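Local coordinates for protein separin (PDB 5U1T) that cleaves the Scc1 subunit of cohesin at the onset of anaphase, allowing chromosomes to segregate, and also promotes spindle elongation, at residues L654-I659 against L894-Q899; F878-K883 against N907-H912; K887-L892 against L913-D918; I917-C922 against I932-N937. All coordinates share one frame; numbering follows the deposited sequence.

How the interactions relate
Interaction 1 opens first along the chain, at the end of helix 642-655, and closes over 234 mostly helical residues at 894-899. Before it closes, interaction 2 opens on helix 872-881 and interaction 3 on helix 885-891. Interaction 2 closes on helix 905-912 and interaction 3 on the loop that follows, so the first three contacts all cross one another and none nests inside another. Interaction 4 begins at I917 and D918, where interaction 3 ends, and closes a short loop onto helix 927-946, in series with interactions 1 and 2. Helix 905-912 is the common element: L908 packs on Y657, and the backbone O of L911 accepts a hydrogen bond from N933 ND2 of helix 927-946.

Interaction 1: residues L654-I659 against L894-Q899; sequences LSLYMI and LYFGDQ
L656 places its two methyl groups against two aromatic rings, those of Y895 and F896. CD1 lies at the edge of the Y895 ring, in its plane, 4.0 Å from Y895 CE1, while CD2 comes obliquely to F896, 3.7 Å from its CZ. L656 CG stands anti to its own carbonyl carbon (chi1 -76°), which turns the methyls to the rings; L656 CB also lies in plane at the F896 edge. M658, its chain extended beyond CG, brings CE to the same ring edge near F896 CE1. The face of F896 is used within its own segment, with Y895 CD1 over the ring centre. All four touching residues are buried, and leucine and methionine suit a place where the contacts across the two segments are between apolar side chains. Cutting L656 back to alanine removes both methyls and would probably open a gap beside the edges of the two rings, leaving F896 freer to shift. The other flank is looser: G897, D898 and Q899 are exposed, and Q899 CB only approaches M658. L656 itself leaves helix 642-655 at a Schellman motif, in which Y657, with positive phi, bonds from N to L654 O (2.8 Å). Y895 OH is held outside the contact by A870 O and K622 N. Around this core, L905 of helix 905-912 meets L656 and F896, I872 of helix 872-881 meets L656 and Y895, and I625 of helix 621-633 lies against M658.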
loop_
_atom_site.group_PDB
_atom_site.type_symbol
_atom_site.label_atom_id
_atom_site.label_comp_id
_atom_site.label_asym_id
_atom_site.label_seq_id
_atom_site.Cartn_x
_atom_site.Cartn_y
_atom_site.Cartn_z
ATOM N N LEU A 654 4.926 10.555 -11.568
ATOM C CA LEU A 654 6.022 10.027 -10.776
ATOM C C LEU A 654 6.392 8.605 -11.198
ATOM O O LEU A 654 7.567 8.311 -11.394
ATOM C CB LEU A 654 5.675 10.064 -9.294
ATOM C CG LEU A 654 5.484 11.446 -8.668
ATOM C CD1 LEU A 654 4.877 11.295 -7.294
ATOM C CD2 LEU A 654 6.771 12.213 -8.565
ATOM N N SER A 655 5.418 7.721 -11.362
ATOM C CA SER A 655 5.753 6.365 -11.771
ATOM C C SER A 655 6.463 6.350 -13.135
ATOM O O SER A 655 7.281 5.470 -13.414
ATOM C CB SER A 655 4.507 5.492 -11.805
ATOM O OG SER A 655 4.820 4.128 -12.017
ATOM N N LEU A 656 6.181 7.335 -13.977
ATOM C CA LEU A 656 6.839 7.384 -15.276
ATOM C C LEU A 656 8.071 8.309 -15.263
ATOM O O LEU A 656 8.617 8.667 -16.320
ATOM C CB LEU A 656 5.845 7.805 -16.358
ATOM C CG LEU A 656 4.926 6.642 -16.706
ATOM C CD1 LEU A 656 3.957 6.996 -17.815
ATOM C CD2 LEU A 656 5.704 5.392 -17.052
ATOM N N TYR A 657 8.511 8.653 -14.050
ATOM C CA TYR A 657 9.631 9.577 -13.805
ATOM C C TYR A 657 9.511 10.857 -14.641
ATOM O O TYR A 657 10.494 11.408 -15.127
ATOM C CB TYR A 657 10.989 8.876 -14.036
ATOM C CG TYR A 657 11.344 7.915 -12.909
ATOM C CD1 TYR A 657 10.910 6.592 -12.930
ATOM C CD2 TYR A 657 12.084 8.341 -11.816
ATOM C CE1 TYR A 657 11.220 5.731 -11.914
ATOM C CE2 TYR A 657 12.401 7.480 -10.794
ATOM C CZ TYR A 657 11.964 6.178 -10.841
ATOM O OH TYR A 657 12.272 5.319 -9.799
ATOM N N MET A 658 8.282 11.336 -14.783
ATOM C CA MET A 658 8.062 12.627 -15.396
ATOM C C MET A 658 8.117 13.680 -14.300
ATOM O O MET A 658 7.105 14.241 -13.905
ATOM C CB MET A 658 6.738 12.658 -16.140
ATOM C CG MET A 658 6.528 11.506 -17.107
ATOM S SD MET A 658 5.028 11.794 -18.070
ATOM C CE MET A 658 4.785 10.208 -18.829
ATOM N N ILE A 659 9.319 13.938 -13.805
ATOM C CA ILE A 659 9.461 14.769 -12.624
ATOM C C ILE A 659 9.006 16.196 -12.927
ATOM O O ILE A 659 8.417 16.857 -12.071
ATOM C CB ILE A 659 10.912 14.749 -12.083
ATOM C CG1 ILE A 659 11.137 13.544 -11.177
ATOM C CG2 ILE A 659 11.170 15.932 -11.206
ATOM C CD1 ILE A 659 11.025 12.224 -11.856
ATOM N N LEU A 894 8.652 3.536 -27.763
ATOM C CA LEU A 894 7.325 3.266 -28.311
ATOM C C LEU A 894 6.222 3.492 -27.295
ATOM O O LEU A 894 5.050 3.353 -27.617
ATOM C CB LEU A 894 7.223 1.837 -28.838
ATOM C CG LEU A 894 7.851 1.602 -30.210
ATOM C CD1 LEU A 894 7.473 0.219 -30.717
ATOM C CD2 LEU A 894 7.454 2.699 -31.225
ATOM N N TYR A 895 6.593 3.810 -26.060
ATOM C CA TYR A 895 5.611 3.977 -24.995
ATOM C C TYR A 895 5.446 5.453 -24.702
ATOM O O TYR A 895 4.340 5.903 -24.436
ATOM C CB TYR A 895 6.035 3.215 -23.740
ATOM C CG TYR A 895 5.019 3.203 -22.610
ATOM C CD1 TYR A 895 4.936 4.255 -21.705
ATOM C CD2 TYR A 895 4.170 2.125 -22.426
ATOM C CE1 TYR A 895 4.025 4.244 -20.665
ATOM C CE2 TYR A 895 3.258 2.101 -21.387
ATOM C CZ TYR A 895 3.190 3.161 -20.502
ATOM O OH TYR A 895 2.294 3.128 -19.448
ATOM N N PHE A 896 6.535 6.214 -24.769
ATOM C CA PHE A 896 6.424 7.657 -24.585
ATOM C C PHE A 896 6.247 8.414 -25.902
ATOM O O PHE A 896 5.767 9.552 -25.907
ATOM C CB PHE A 896 7.633 8.193 -23.834
ATOM C CG PHE A 896 7.674 7.767 -22.409
ATOM C CD1 PHE A 896 6.958 8.454 -21.451
ATOM C CD2 PHE A 896 8.413 6.669 -22.026
ATOM C CE1 PHE A 896 6.984 8.063 -20.151
ATOM C CE2 PHE A 896 8.438 6.274 -20.722
ATOM C CZ PHE A 896 7.715 6.978 -19.783
ATOM N N GLY A 897 6.612 7.778 -27.013
ATOM C CA GLY A 897 6.490 8.398 -28.319
ATOM C C GLY A 897 7.115 9.772 -28.295
ATOM O O GLY A 897 8.293 9.918 -27.968
ATOM N N ASP A 898 6.308 10.785 -28.584
ATOM C CA ASP A 898 6.785 12.162 -28.640
ATOM C C ASP A 898 6.896 12.822 -27.263
ATOM O O ASP A 898 7.339 13.969 -27.161
ATOM C CB ASP A 898 5.850 12.977 -29.508
ATOM C CG ASP A 898 4.424 12.739 -29.147
ATOM O OD1 ASP A 898 4.176 12.472 -27.952
ATOM O OD2 ASP A 898 3.548 12.782 -30.043
ATOM N N GLN A 899 6.466 12.111 -26.220
ATOM C CA GLN A 899 6.615 12.587 -24.840
ATOM C C GLN A 899 7.976 12.245 -24.205
ATOM O O GLN A 899 8.207 12.566 -23.038
ATOM C CB GLN A 899 5.510 12.009 -23.949
ATOM C CG GLN A 899 4.089 12.378 -24.342
ATOM C CD GLN A 899 3.719 13.805 -23.975
ATOM O OE1 GLN A 899 3.759 14.710 -24.820
ATOM N NE2 GLN A 899 3.342 14.015 -22.714
#

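Interaction 2: residues F878-K883 against N907-H912; sequences FLYDNK and NLWKLH
Y880 receives the outer corner of the W909 indole over one face of its ring, with W909 CZ3 3.4 Å from Y880 CD1 and 3.7 Å from Y880 CB. The phenol meets the indole at the latter's edge; the six-membered rings lie 5.2 Å apart at their centroids, with planes inclined by 51°, an oblique pair. Y880 gets there because its CG swings to the far side from the backbone N (chi1 -174°), and the ring then runs on until OH reaches the backbone of H912, 3.6 Å from its O. Exchanging the tyrosine for an alanine would probably strip the indole corner of its cover and leave W909 freer to turn. One shell out, H912 lies against the tryptophan, with ND1 over the rim of one indole face and W909 CE3 at the imidazole edge, and probably helps to steady it. L888 of helix 885-891 touches both Y880 and W909. Behind Y880, helix 872-881 ends in a Schellman motif with K883 at positive phi, and N882 ND2 folds back to F878 O (2.6 Å). No hydrogen bond crosses between the two segments, so the contact rests mainly on van der Waals packing of an indole corner against a phenol face, and shape matters more than the direction of any bond.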
loop_
_atom_site.group_PDB
_atom_site.type_symbol
_atom_site.label_atom_id
_atom_site.label_comp_id
_atom_site.label_asym_id
_atom_site.label_seq_id
_atom_site.Cartn_x
_atom_site.Cartn_y
_atom_site.Cartn_z
ATOM N N PHE A 878 11.228 -6.755 -17.100
ATOM C CA PHE A 878 11.252 -8.078 -17.696
ATOM C C PHE A 878 12.353 -8.159 -18.763
ATOM O O PHE A 878 13.097 -9.139 -18.809
ATOM C CB PHE A 878 9.881 -8.413 -18.280
ATOM C CG PHE A 878 9.817 -9.730 -19.008
ATOM C CD1 PHE A 878 9.730 -10.926 -18.312
ATOM C CD2 PHE A 878 9.809 -9.771 -20.393
ATOM C CE1 PHE A 878 9.650 -12.147 -18.991
ATOM C CE2 PHE A 878 9.728 -10.982 -21.067
ATOM C CZ PHE A 878 9.648 -12.168 -20.370
ATOM N N LEU A 879 12.460 -7.121 -19.596
ATOM C CA LEU A 879 13.421 -7.094 -20.698
ATOM C C LEU A 879 14.861 -7.102 -20.194
ATOM O O LEU A 879 15.721 -7.780 -20.750
ATOM C CB LEU A 879 13.179 -5.876 -21.583
ATOM C CG LEU A 879 11.869 -5.937 -22.367
ATOM C CD1 LEU A 879 11.685 -4.735 -23.265
ATOM C CD2 LEU A 879 11.820 -7.208 -23.168
ATOM N N TYR A 880 15.101 -6.333 -19.135
ATOM C CA TYR A 880 16.372 -6.314 -18.418
ATOM C C TYR A 880 16.793 -7.684 -17.900
ATOM O O TYR A 880 17.860 -8.179 -18.240
ATOM C CB TYR A 880 16.272 -5.356 -17.249
ATOM C CG TYR A 880 17.563 -5.139 -16.514
ATOM C CD1 TYR A 880 18.575 -4.385 -17.079
ATOM C CD2 TYR A 880 17.762 -5.665 -15.245
ATOM C CE1 TYR A 880 19.743 -4.162 -16.416
ATOM C CE2 TYR A 880 18.935 -5.444 -14.566
ATOM C CZ TYR A 880 19.924 -4.691 -15.160
ATOM O OH TYR A 880 21.109 -4.447 -14.504
ATOM N N ASP A 881 15.953 -8.270 -17.058
ATOM C CA ASP A 881 16.138 -9.630 -16.575
ATOM C C ASP A 881 16.524 -10.589 -17.680
ATOM O O ASP A 881 17.314 -11.492 -17.446
ATOM C CB ASP A 881 14.869 -10.168 -15.905
ATOM C CG ASP A 881 14.687 -9.660 -14.497
ATOM O OD1 ASP A 881 15.699 -9.293 -13.876
ATOM O OD2 ASP A 881 13.536 -9.634 -14.002
ATOM N N ASN A 882 15.975 -10.420 -18.875
ATOM C CA ASN A 882 16.222 -11.423 -19.894
ATOM C C ASN A 882 17.258 -10.993 -20.931
ATOM O O ASN A 882 17.306 -11.552 -22.025
ATOM C CB ASN A 882 14.912 -11.811 -20.581
ATOM C CG ASN A 882 13.923 -12.492 -19.624
ATOM O OD1 ASN A 882 13.943 -13.709 -19.451
ATOM N ND2 ASN A 882 13.055 -11.699 -18.999
ATOM N N LYS A 883 18.085 -10.008 -20.575
ATOM C CA LYS A 883 19.196 -9.536 -21.409
ATOM C C LYS A 883 18.805 -8.852 -22.717
ATOM O O LYS A 883 19.633 -8.735 -23.631
ATOM C CB LYS A 883 20.128 -10.690 -21.760
ATOM C CG LYS A 883 20.762 -11.374 -20.594
ATOM C CD LYS A 883 21.558 -10.406 -19.779
ATOM C CE LYS A 883 22.216 -11.180 -18.681
ATOM N NZ LYS A 883 21.247 -12.247 -18.269
ATOM N N ASN A 907 16.702 7.540 -19.328
ATOM C CA ASN A 907 17.999 7.864 -18.746
ATOM C C ASN A 907 18.312 7.130 -17.447
ATOM O O ASN A 907 19.475 6.833 -17.158
ATOM C CB ASN A 907 18.087 9.362 -18.509
ATOM C CG ASN A 907 18.750 10.063 -19.656
ATOM O OD1 ASN A 907 19.465 9.429 -20.443
ATOM N ND2 ASN A 907 18.522 11.369 -19.775
ATOM N N LEU A 908 17.275 6.859 -16.658
ATOM C CA LEU A 908 17.423 6.060 -15.454
ATOM C C LEU A 908 17.860 4.658 -15.841
ATOM O O LEU A 908 18.766 4.086 -15.225
ATOM C CB LEU A 908 16.126 6.029 -14.666
ATOM C CG LEU A 908 16.153 5.354 -13.300
ATOM C CD1 LEU A 908 17.288 5.895 -12.484
ATOM C CD2 LEU A 908 14.853 5.637 -12.618
ATOM N N TRP A 909 17.242 4.121 -16.890
ATOM C CA TRP A 909 17.634 2.808 -17.390
ATOM C C TRP A 909 19.042 2.805 -17.986
ATOM O O TRP A 909 19.716 1.768 -17.997
ATOM C CB TRP A 909 16.618 2.292 -18.413
ATOM C CG TRP A 909 15.529 1.526 -17.722
ATOM C CD1 TRP A 909 14.233 1.920 -17.521
ATOM C CD2 TRP A 909 15.667 0.258 -17.067
ATOM N NE1 TRP A 909 13.561 0.970 -16.800
ATOM C CE2 TRP A 909 14.411 -0.063 -16.512
ATOM C CE3 TRP A 909 16.727 -0.638 -16.901
ATOM C CZ2 TRP A 909 14.188 -1.247 -15.803
ATOM C CZ3 TRP A 909 16.496 -1.823 -16.196
ATOM C CH2 TRP A 909 15.242 -2.111 -15.658
ATOM N N LYS A 910 19.497 3.953 -18.475
ATOM C CA LYS A 910 20.872 4.037 -18.965
ATOM C C LYS A 910 21.822 3.849 -17.782
ATOM O O LYS A 910 22.709 3.001 -17.827
ATOM C CB LYS A 910 21.111 5.353 -19.696
ATOM C CG LYS A 910 20.691 5.273 -21.149
ATOM C CD LYS A 910 20.629 6.626 -21.829
ATOM C CE LYS A 910 20.037 6.457 -23.231
ATOM N NZ LYS A 910 20.027 7.681 -24.108
ATOM N N LEU A 911 21.572 4.594 -16.707
ATOM C CA LEU A 911 22.267 4.390 -15.440
ATOM C C LEU A 911 22.224 2.943 -14.917
ATOM O O LEU A 911 23.208 2.486 -14.369
ATOM C CB LEU A 911 21.717 5.327 -14.362
ATOM C CG LEU A 911 21.708 6.816 -14.675
ATOM C CD1 LEU A 911 21.491 7.644 -13.425
ATOM C CD2 LEU A 911 22.989 7.214 -15.358
ATOM N N HIS A 912 21.117 2.216 -15.063
ATOM C CA HIS A 912 21.114 0.826 -14.580
ATOM C C HIS A 912 21.945 -0.084 -15.474
ATOM O O HIS A 912 22.388 -1.153 -15.058
ATOM C CB HIS A 912 19.698 0.252 -14.478
ATOM C CG HIS A 912 18.897 0.820 -13.355
ATOM N ND1 HIS A 912 17.531 0.982 -13.426
ATOM C CD2 HIS A 912 19.268 1.281 -12.138
ATOM C CE1 HIS A 912 17.093 1.526 -12.302
ATOM N NE2 HIS A 912 18.127 1.714 -11.504
#

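Interaction 3: residues K887-L892 against L913-D918; sequences KLEQSL and LGKDID
L913 and K915 flank G914, the glycine of the Schellman motif that ends helix 905-912, and both meet E889 of helix 885-891. The positive phi of G914 (102°) explains the glycine, since a side chain there would run into the carbonyl O of the residue before. E889, extended beyond CG, slides past L913 in the opposite direction, so that OE1 comes 3.4 Å from L913 CD1: a carboxylate resting beside a methyl group. K915 approaches the same carboxylate head-on from the loop. With CG anti to its carbonyl carbon (chi1 -67°) and the chain fully extended beyond it, K915 places NZ equally far from both carboxylate oxygens, 3.9 Å from E889 OE1 and 3.9 Å from E889 OE2. This is a long salt bridge at the surface, where a flexible lysine and a glutamate can stay paired by charge without a fixed hydrogen bond, and water would probably weaken the attraction further. L888, just before E889 in the chain, also points toward the loop segment but makes no close contact. K910, on the last turn of helix 905-912, also touches E889 and brings a second positive side chain to this carboxylate. L913 packs on Y880 of helix 872-881, and L888 reaches W909. Beyond K915 the loop is fastened to helix 927-946, where N933 ND2 bonds to K915 O, and D916 meets both R934 and N937.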
loop_
_atom_site.group_PDB
_atom_site.type_symbol
_atom_site.label_atom_id
_atom_site.label_comp_id
_atom_site.label_asym_id
_atom_site.label_seq_id
_atom_site.Cartn_x
_atom_site.Cartn_y
_atom_site.Cartn_z
ATOM N N LYS A 887 15.766 -4.292 -26.968
ATOM C CA LYS A 887 14.311 -4.252 -26.954
ATOM C C LYS A 887 13.821 -3.353 -25.812
ATOM O O LYS A 887 12.724 -2.788 -25.890
ATOM C CB LYS A 887 13.747 -5.673 -26.835
ATOM C CG LYS A 887 12.281 -5.803 -27.238
ATOM C CD LYS A 887 11.934 -7.244 -27.610
ATOM C CE LYS A 887 12.859 -7.771 -28.726
ATOM N NZ LYS A 887 12.565 -7.179 -30.101
ATOM N N LEU A 888 14.659 -3.197 -24.785
ATOM C CA LEU A 888 14.345 -2.385 -23.606
ATOM C C LEU A 888 14.306 -0.888 -23.882
ATOM O O LEU A 888 13.239 -0.284 -23.831
ATOM C CB LEU A 888 15.349 -2.658 -22.496
ATOM C CG LEU A 888 14.995 -2.240 -21.069
ATOM C CD1 LEU A 888 15.994 -2.878 -20.098
ATOM C CD2 LEU A 888 14.939 -0.724 -20.848
ATOM N N GLU A 889 15.468 -0.283 -24.134
ATOM C CA GLU A 889 15.549 1.173 -24.342
ATOM C C GLU A 889 14.706 1.617 -25.527
ATOM O O GLU A 889 14.456 2.809 -25.701
ATOM C CB GLU A 889 17.006 1.651 -24.527
ATOM C CG GLU A 889 17.598 2.338 -23.263
ATOM C CD GLU A 889 19.084 2.713 -23.379
ATOM O OE1 GLU A 889 19.934 2.125 -22.662
ATOM O OE2 GLU A 889 19.415 3.621 -24.167
ATOM N N GLN A 890 14.225 0.666 -26.317
ATOM C CA GLN A 890 13.415 1.018 -27.458
ATOM C C GLN A 890 11.911 0.788 -27.280
ATOM O O GLN A 890 11.096 1.343 -28.024
ATOM C CB GLN A 890 13.910 0.256 -28.667
ATOM C CG GLN A 890 13.566 0.970 -29.962
ATOM C CD GLN A 890 14.645 1.918 -30.445
ATOM O OE1 GLN A 890 15.850 1.722 -30.176
ATOM N NE2 GLN A 890 14.219 2.967 -31.170
ATOM N N SER A 891 11.521 -0.034 -26.314
ATOM C CA SER A 891 10.106 -0.108 -25.975
ATOM C C SER A 891 9.755 1.088 -25.083
ATOM O O SER A 891 8.590 1.456 -24.931
ATOM C CB SER A 891 9.767 -1.434 -25.305
ATOM O OG SER A 891 10.494 -1.587 -24.116
ATOM N N LEU A 892 10.780 1.715 -24.525
ATOM C CA LEU A 892 10.617 2.993 -23.854
ATOM C C LEU A 892 10.321 4.129 -24.840
ATOM O O LEU A 892 9.677 5.108 -24.472
ATOM C CB LEU A 892 11.864 3.343 -23.046
ATOM C CG LEU A 892 12.178 2.664 -21.712
ATOM C CD1 LEU A 892 13.601 3.037 -21.277
ATOM C CD2 LEU A 892 11.150 3.050 -20.652
ATOM N N LEU A 913 22.137 0.332 -16.712
ATOM C CA LEU A 913 22.850 -0.489 -17.669
ATOM C C LEU A 913 24.336 -0.138 -17.707
ATOM O O LEU A 913 25.093 -0.675 -18.530
ATOM C CB LEU A 913 22.232 -0.338 -19.055
ATOM C CG LEU A 913 20.857 -0.976 -19.258
ATOM C CD1 LEU A 913 20.301 -0.491 -20.567
ATOM C CD2 LEU A 913 20.935 -2.496 -19.242
ATOM N N GLY A 914 24.746 0.753 -16.806
ATOM C CA GLY A 914 26.151 1.054 -16.613
ATOM C C GLY A 914 26.614 2.349 -17.252
ATOM O O GLY A 914 27.635 2.881 -16.858
ATOM N N LYS A 915 25.876 2.852 -18.239
ATOM C CA LYS A 915 26.203 4.128 -18.867
ATOM C C LYS A 915 26.244 5.253 -17.846
ATOM O O LYS A 915 25.568 5.191 -16.812
ATOM C CB LYS A 915 25.189 4.487 -19.939
ATOM C CG LYS A 915 25.212 3.581 -21.123
ATOM C CD LYS A 915 24.179 3.957 -22.147
ATOM C CE LYS A 915 24.295 2.999 -23.322
ATOM N NZ LYS A 915 23.266 3.324 -24.354
ATOM N N ASP A 916 27.051 6.273 -18.126
ATOM C CA ASP A 916 26.941 7.523 -17.397
ATOM C C ASP A 916 26.446 8.532 -18.397
ATOM O O ASP A 916 26.757 8.446 -19.574
ATOM C CB ASP A 916 28.267 7.964 -16.776
ATOM C CG ASP A 916 29.355 8.262 -17.821
ATOM O OD1 ASP A 916 29.454 9.425 -18.277
ATOM O OD2 ASP A 916 30.113 7.330 -18.163
ATOM N N ILE A 917 25.648 9.475 -17.939
ATOM C CA ILE A 917 24.997 10.373 -18.859
ATOM C C ILE A 917 25.563 11.753 -18.674
ATOM O O ILE A 917 26.394 11.998 -17.790
ATOM C CB ILE A 917 23.453 10.398 -18.662
ATOM C CG1 ILE A 917 23.066 10.992 -17.298
ATOM C CG2 ILE A 917 22.859 8.992 -18.822
ATOM C CD1 ILE A 917 21.669 10.550 -16.804
ATOM N N ASP A 918 25.103 12.648 -19.534
ATOM C CA ASP A 918 25.470 14.041 -19.480
ATOM C C ASP A 918 24.994 14.604 -18.150
ATOM O O ASP A 918 23.844 14.442 -17.790
ATOM C CB ASP A 918 24.840 14.757 -20.664
ATOM C CG ASP A 918 25.244 16.201 -20.764
ATOM O OD1 ASP A 918 25.824 16.760 -19.806
ATOM O OD2 ASP A 918 24.956 16.793 -21.825
#

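Interaction 4: residues I917-C922 against I932-N937; sequences IDDSIC and INRVHN
D919 OD1 is gripped by both terminal nitrogens of R934, with R934 NH1 and R934 NH2 each 2.9 Å from it. The guanidinium arrives end-on, and OD1 lies close to its plane at the edge, yet neither bond is straight, because two N-H groups converge on one atom. NH2 meets OD1 on the syn side, near the carboxylate plane, whereas NH1 meets it from above that plane. The two flat groups are turned 48° against each other. R934 NH2 makes a further, weak bond to D919 OD2 at 3.1 Å. Arginine suits this place because its long chain, bent at chi3 (-61°), can reach from helix 927-946 to the loop and still present several donors. Its NH1 also lies 2.8 Å from I917 O, but at an angle too poor for a hydrogen bond. R934 NE pairs with D916 OD1, so the one guanidinium meets two aspartates of the same loop. D918, one residue before D919, points away and makes an Asx turn instead, at the start of the short 3-10 turn 919-921: D918 OD1 accepts from S920 N at 3.1 Å. I917 buries its side chain on helix 905-912. With acids at two edges of the guanidinium, the positive charge of R934 is probably well compensated, and the pairing ties the loop before helix 927-946 to that helix at D916 and D919, by charge as well as by hydrogen bonds.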
loop_
_atom_site.group_PDB
_atom_site.type_symbol
_atom_site.label_atom_id
_atom_site.label_comp_id
_atom_site.label_asym_id
_atom_site.label_seq_id
_atom_site.Cartn_x
_atom_site.Cartn_y
_atom_site.Cartn_z
ATOM N N ILE A 917 25.648 9.475 -17.939
ATOM C CA ILE A 917 24.997 10.373 -18.859
ATOM C C ILE A 917 25.563 11.753 -18.674
ATOM O O ILE A 917 26.394 11.998 -17.790
ATOM C CB ILE A 917 23.453 10.398 -18.662
ATOM C CG1 ILE A 917 23.066 10.992 -17.298
ATOM C CG2 ILE A 917 22.859 8.992 -18.822
ATOM C CD1 ILE A 917 21.669 10.550 -16.804
ATOM N N ASP A 918 25.103 12.648 -19.534
ATOM C CA ASP A 918 25.470 14.041 -19.480
ATOM C C ASP A 918 24.994 14.604 -18.150
ATOM O O ASP A 918 23.844 14.442 -17.790
ATOM C CB ASP A 918 24.840 14.757 -20.664
ATOM C CG ASP A 918 25.244 16.201 -20.764
ATOM O OD1 ASP A 918 25.824 16.760 -19.806
ATOM O OD2 ASP A 918 24.956 16.793 -21.825
ATOM N N ASP A 919 25.892 15.247 -17.416
ATOM C CA ASP A 919 25.582 15.774 -16.086
ATOM C C ASP A 919 24.428 16.769 -16.123
ATOM O O ASP A 919 23.587 16.802 -15.213
ATOM C CB ASP A 919 26.826 16.431 -15.464
ATOM C CG ASP A 919 27.877 15.410 -15.028
ATOM O OD1 ASP A 919 27.570 14.193 -15.018
ATOM O OD2 ASP A 919 29.008 15.828 -14.669
ATOM N N SER A 920 24.372 17.555 -17.191
ATOM C CA SER A 920 23.329 18.566 -17.346
ATOM C C SER A 920 21.915 17.983 -17.491
ATOM O O SER A 920 20.928 18.680 -17.254
ATOM C CB SER A 920 23.636 19.450 -18.556
ATOM O OG SER A 920 23.518 18.701 -19.755
ATOM N N ILE A 921 21.818 16.714 -17.879
ATOM C CA ILE A 921 20.520 16.086 -18.098
ATOM C C ILE A 921 20.233 14.985 -17.076
ATOM O O ILE A 921 19.248 14.244 -17.200
ATOM C CB ILE A 921 20.425 15.500 -19.519
ATOM C CG1 ILE A 921 21.384 14.320 -19.694
ATOM C CG2 ILE A 921 20.706 16.573 -20.544
ATOM C CD1 ILE A 921 21.233 13.601 -21.026
ATOM N N CYS A 922 21.093 14.888 -16.064
ATOM C CA CYS A 922 20.924 13.902 -15.002
ATOM C C CYS A 922 20.241 14.543 -13.806
ATOM O O CYS A 922 20.614 15.637 -13.402
ATOM C CB CYS A 922 22.285 13.320 -14.582
ATOM S SG CYS A 922 22.211 11.906 -13.446
ATOM N N ILE A 932 29.626 7.235 -10.349
ATOM C CA ILE A 932 30.098 5.874 -10.131
ATOM C C ILE A 932 30.205 5.122 -11.445
ATOM O O ILE A 932 31.163 4.407 -11.690
ATOM C CB ILE A 932 29.169 5.113 -9.167
ATOM C CG1 ILE A 932 29.502 5.529 -7.755
ATOM C CG2 ILE A 932 29.373 3.610 -9.259
ATOM C CD1 ILE A 932 30.980 5.331 -7.471
ATOM N N ASN A 933 29.209 5.293 -12.296
ATOM C CA ASN A 933 29.256 4.669 -13.594
ATOM C C ASN A 933 30.372 5.249 -14.443
ATOM O O ASN A 933 31.026 4.527 -15.186
ATOM C CB ASN A 933 27.919 4.830 -14.296
ATOM C CG ASN A 933 26.914 3.809 -13.846
ATOM O OD1 ASN A 933 27.161 3.058 -12.899
ATOM N ND2 ASN A 933 25.771 3.765 -14.520
ATOM N N ARG A 934 30.569 6.559 -14.334
ATOM C CA ARG A 934 31.563 7.260 -15.133
ATOM C C ARG A 934 32.956 6.741 -14.806
ATOM O O ARG A 934 33.722 6.394 -15.704
ATOM C CB ARG A 934 31.466 8.765 -14.892
ATOM C CG ARG A 934 32.537 9.581 -15.571
ATOM C CD ARG A 934 32.172 11.046 -15.549
ATOM N NE ARG A 934 30.928 11.247 -16.271
ATOM C CZ ARG A 934 30.021 12.172 -15.963
ATOM N NH1 ARG A 934 28.900 12.278 -16.674
ATOM N NH2 ARG A 934 30.239 12.990 -14.936
ATOM N N VAL A 935 33.256 6.671 -13.509
ATOM C CA VAL A 935 34.485 6.069 -13.003
ATOM C C VAL A 935 34.750 4.724 -13.651
ATOM O O VAL A 935 35.800 4.529 -14.233
ATOM C CB VAL A 935 34.452 5.894 -11.471
ATOM C CG1 VAL A 935 35.529 4.918 -11.025
ATOM C CG2 VAL A 935 34.622 7.238 -10.781
ATOM N N HIS A 936 33.802 3.801 -13.576
ATOM C CA HIS A 936 34.006 2.488 -14.184
ATOM C C HIS A 936 34.150 2.569 -15.708
ATOM O O HIS A 936 34.948 1.851 -16.305
ATOM C CB HIS A 936 32.868 1.533 -13.802
ATOM C CG HIS A 936 32.804 1.244 -12.334
ATOM N ND1 HIS A 936 33.588 0.286 -11.728
ATOM C CD2 HIS A 936 32.064 1.804 -11.345
ATOM C CE1 HIS A 936 33.325 0.259 -10.433
ATOM N NE2 HIS A 936 32.412 1.177 -10.173
ATOM N N ASN A 937 33.404 3.457 -16.341
ATOM C CA ASN A 937 33.509 3.597 -17.780
ATOM C C ASN A 937 34.856 4.183 -18.172
ATOM O O ASN A 937 35.449 3.817 -19.191
ATOM C CB ASN A 937 32.382 4.473 -18.316
ATOM C CG ASN A 937 31.084 3.728 -18.434
ATOM O OD1 ASN A 937 31.074 2.514 -18.631
ATOM N ND2 ASN A 937 29.976 4.449 -18.316
#